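Local atomic coordinates of NADPH-dependent aldehyde reductase YqhD (Escherichia coli, PDB entry 4QGS), a protein that reduces a broad range of short-chain aldehydes to primary alcohols with NADPH, using one zinc ion per subunit. Residues A[369-373]-A[374-378]. Sequence-based numbering, arbitrary orientation.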
loop_
_atom_site.group_PDB
_atom_site.type_symbol
_atom_site.label_atom_id
_atom_site.label_comp_id
_atom_site.label_asym_id
_atom_site.label_seq_id
_atom_site.Cartn_x
_atom_site.Cartn_y
_atom_site.Cartn_z
ATOM N N LYS A 369 -12.176 19.816 9.663
ATOM C CA LYS A 369 -11.189 20.494 10.506
ATOM C C LYS A 369 -9.845 19.764 10.456
ATOM O O LYS A 369 -8.797 20.385 10.368
ATOM C CB LYS A 369 -11.683 20.590 11.956
ATOM C CG LYS A 369 -12.817 21.591 12.150
ATOM C CD LYS A 369 -13.166 21.771 13.630
ATOM C CE LYS A 369 -14.199 22.873 13.841
ATOM N NZ LYS A 369 -15.523 22.581 13.219
ATOM N N LYS A 370 -9.887 18.437 10.503
ATOM C CA LYS A 370 -8.664 17.647 10.422
ATOM C C LYS A 370 -7.987 17.767 9.065
ATOM O O LYS A 370 -6.764 17.905 8.999
ATOM C CB LYS A 370 -8.956 16.183 10.736
ATOM C CG LYS A 370 -9.009 15.894 12.234
ATOM C CD LYS A 370 -7.663 16.222 12.882
ATOM C CE LYS A 370 -7.672 15.964 14.375
ATOM N NZ LYS A 370 -6.322 16.203 14.979
ATOM N N LEU A 371 -8.766 17.705 7.986
ATOM C CA LEU A 371 -8.211 17.940 6.651
ATOM C C LEU A 371 -7.486 19.271 6.594
ATOM O O LEU A 371 -6.376 19.358 6.064
ATOM C CB LEU A 371 -9.298 17.927 5.579
ATOM C CG LEU A 371 -9.890 16.616 5.075
ATOM C CD1 LEU A 371 -10.993 16.989 4.102
ATOM C CD2 LEU A 371 -8.825 15.723 4.399
ATOM N N GLU A 372 -8.118 20.310 7.129
ATOM C CA GLU A 372 -7.515 21.632 7.084
ATOM C C GLU A 372 -6.241 21.667 7.917
ATOM O O GLU A 372 -5.229 22.242 7.498
ATOM C CB GLU A 372 -8.510 22.701 7.551
ATOM C CG GLU A 372 -7.933 24.112 7.555
ATOM C CD GLU A 372 -9.000 25.190 7.635
ATOM O OE1 GLU A 372 -10.093 24.912 8.160
ATOM O OE2 GLU A 372 -8.741 26.322 7.173
ATOM N N GLU A 373 -6.288 21.031 9.084
ATOM C CA GLU A 373 -5.135 20.956 9.974
ATOM C C GLU A 373 -3.961 20.249 9.282
ATOM O O GLU A 373 -2.791 20.608 9.465
ATOM C CB GLU A 373 -5.524 20.224 11.264
ATOM C CG GLU A 373 -4.422 20.125 12.308
ATOM C CD GLU A 373 -4.837 19.315 13.529
ATOM O OE1 GLU A 373 -6.051 19.265 13.844
ATOM O OE2 GLU A 373 -3.942 18.721 14.168
ATOM N N HIS A 374 -4.293 19.251 8.471
ATOM C CA HIS A 374 -3.285 18.431 7.815
ATOM C C HIS A 374 -2.871 18.975 6.450
ATOM O O HIS A 374 -2.096 18.339 5.735
ATOM C CB HIS A 374 -3.802 17.003 7.682
ATOM C CG HIS A 374 -4.058 16.337 8.996
ATOM N ND1 HIS A 374 -4.946 15.296 9.141
ATOM C CD2 HIS A 374 -3.527 16.555 10.222
ATOM C CE1 HIS A 374 -4.964 14.906 10.407
ATOM N NE2 HIS A 374 -4.111 15.654 11.083
ATOM N N GLY A 375 -3.383 20.153 6.099
ATOM C CA GLY A 375 -3.003 20.826 4.866
ATOM C C GLY A 375 -3.609 20.220 3.618
ATOM O O GLY A 375 -3.141 20.468 2.510
ATOM N N MET A 376 -4.660 19.423 3.798
ATOM C CA MET A 376 -5.294 18.726 2.687
ATOM C C MET A 376 -6.461 19.536 2.112
ATOM O O MET A 376 -7.590 19.075 2.156
ATOM C CB MET A 376 -5.796 17.355 3.160
ATOM C CG MET A 376 -4.719 16.498 3.768
ATOM S SD MET A 376 -3.497 16.006 2.532
ATOM C CE MET A 376 -2.359 15.092 3.578
ATOM N N THR A 377 -6.182 20.719 1.555
ATOM C CA THR A 377 -7.194 21.732 1.265
ATOM C C THR A 377 -7.347 21.999 -0.283
ATOM O O THR A 377 -8.246 22.759 -0.675
ATOM C CB THR A 377 -6.828 23.063 2.008
ATOM O OG1 THR A 377 -5.496 23.419 1.611
ATOM C CG2 THR A 377 -6.880 22.868 3.486
ATOM N N GLN A 378 -6.432 21.430 -1.103
ATOM C CA GLN A 378 -6.331 21.515 -2.565
ATOM C C GLN A 378 -6.183 20.168 -3.179
ATOM O O GLN A 378 -5.230 19.965 -3.881
ATOM C CB GLN A 378 -5.060 22.216 -2.998
ATOM C CG GLN A 378 -4.827 23.646 -2.752
ATOM C CD GLN A 378 -4.579 23.897 -1.245
ATOM O OE1 GLN A 378 -4.659 22.943 -0.452
ATOM N NE2 GLN A 378 -4.054 25.099 -0.899
HETATM O O HOH W 1 -3.474 15.172 14.238
#
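His374 sets its CG beside its own backbone N (chi1 -63°), which swings the imidazole back over the last helical turn, while a bend at chi2 (-61°) brings the Lys370 chain to the ring. His374 belongs to the Schellman motif, Leu371 to Met376, that ends helix 364-373 at the surface of the C-terminal, helical part of this iron-containing alcohol dehydrogenase fold; Lys370 lies just before it. The two side chains run obliquely to each other, Lys370 CD lying 3.9 Å from His374 CE1. Lys370 O sits over one face of the ring, displaced from its centre, and accepts the last regular helical bond from His374 N at 2.9 Å. Gly375 then takes a positive phi (75°), a conformation that favours glycine, and the chain turns back. Met376 N donates to Leu371 O at 2.8 Å, the 6→1 hydrogen bond of the motif; that oxygen also receives a weak second bond from His374 N. Gly375 N hydrogen-bonds to Glu372 O at 3.1 Å, the 5→2 bond, approaching from above the carbonyl plane, off the lone pairs. The turn carries Met376 CB to 3.7 Å from Leu371 CD2, the two side chains lying nearly perpendicular. Leu371, buried, also packs on Leu280 of helix 276-288 and on Leu387 and Tyr394 of helix 387-396; Met376 touches Met279, next to the zinc ligand His278, so the cap rests on a metal-bearing helix. Glu283 OE2 of that helix is hydrogen-bonded to His374 ND1, which helps to fix the ring's rotation. Glu373 OE1 forms a salt bridge with Lys370 NZ, whose hydrogen bond, at 3.3 Å, is weak. One water lies in the plane of the imidazole at its edge, bonded to His374 NE2 and accepting from Lys370 NZ at 3.1 Å.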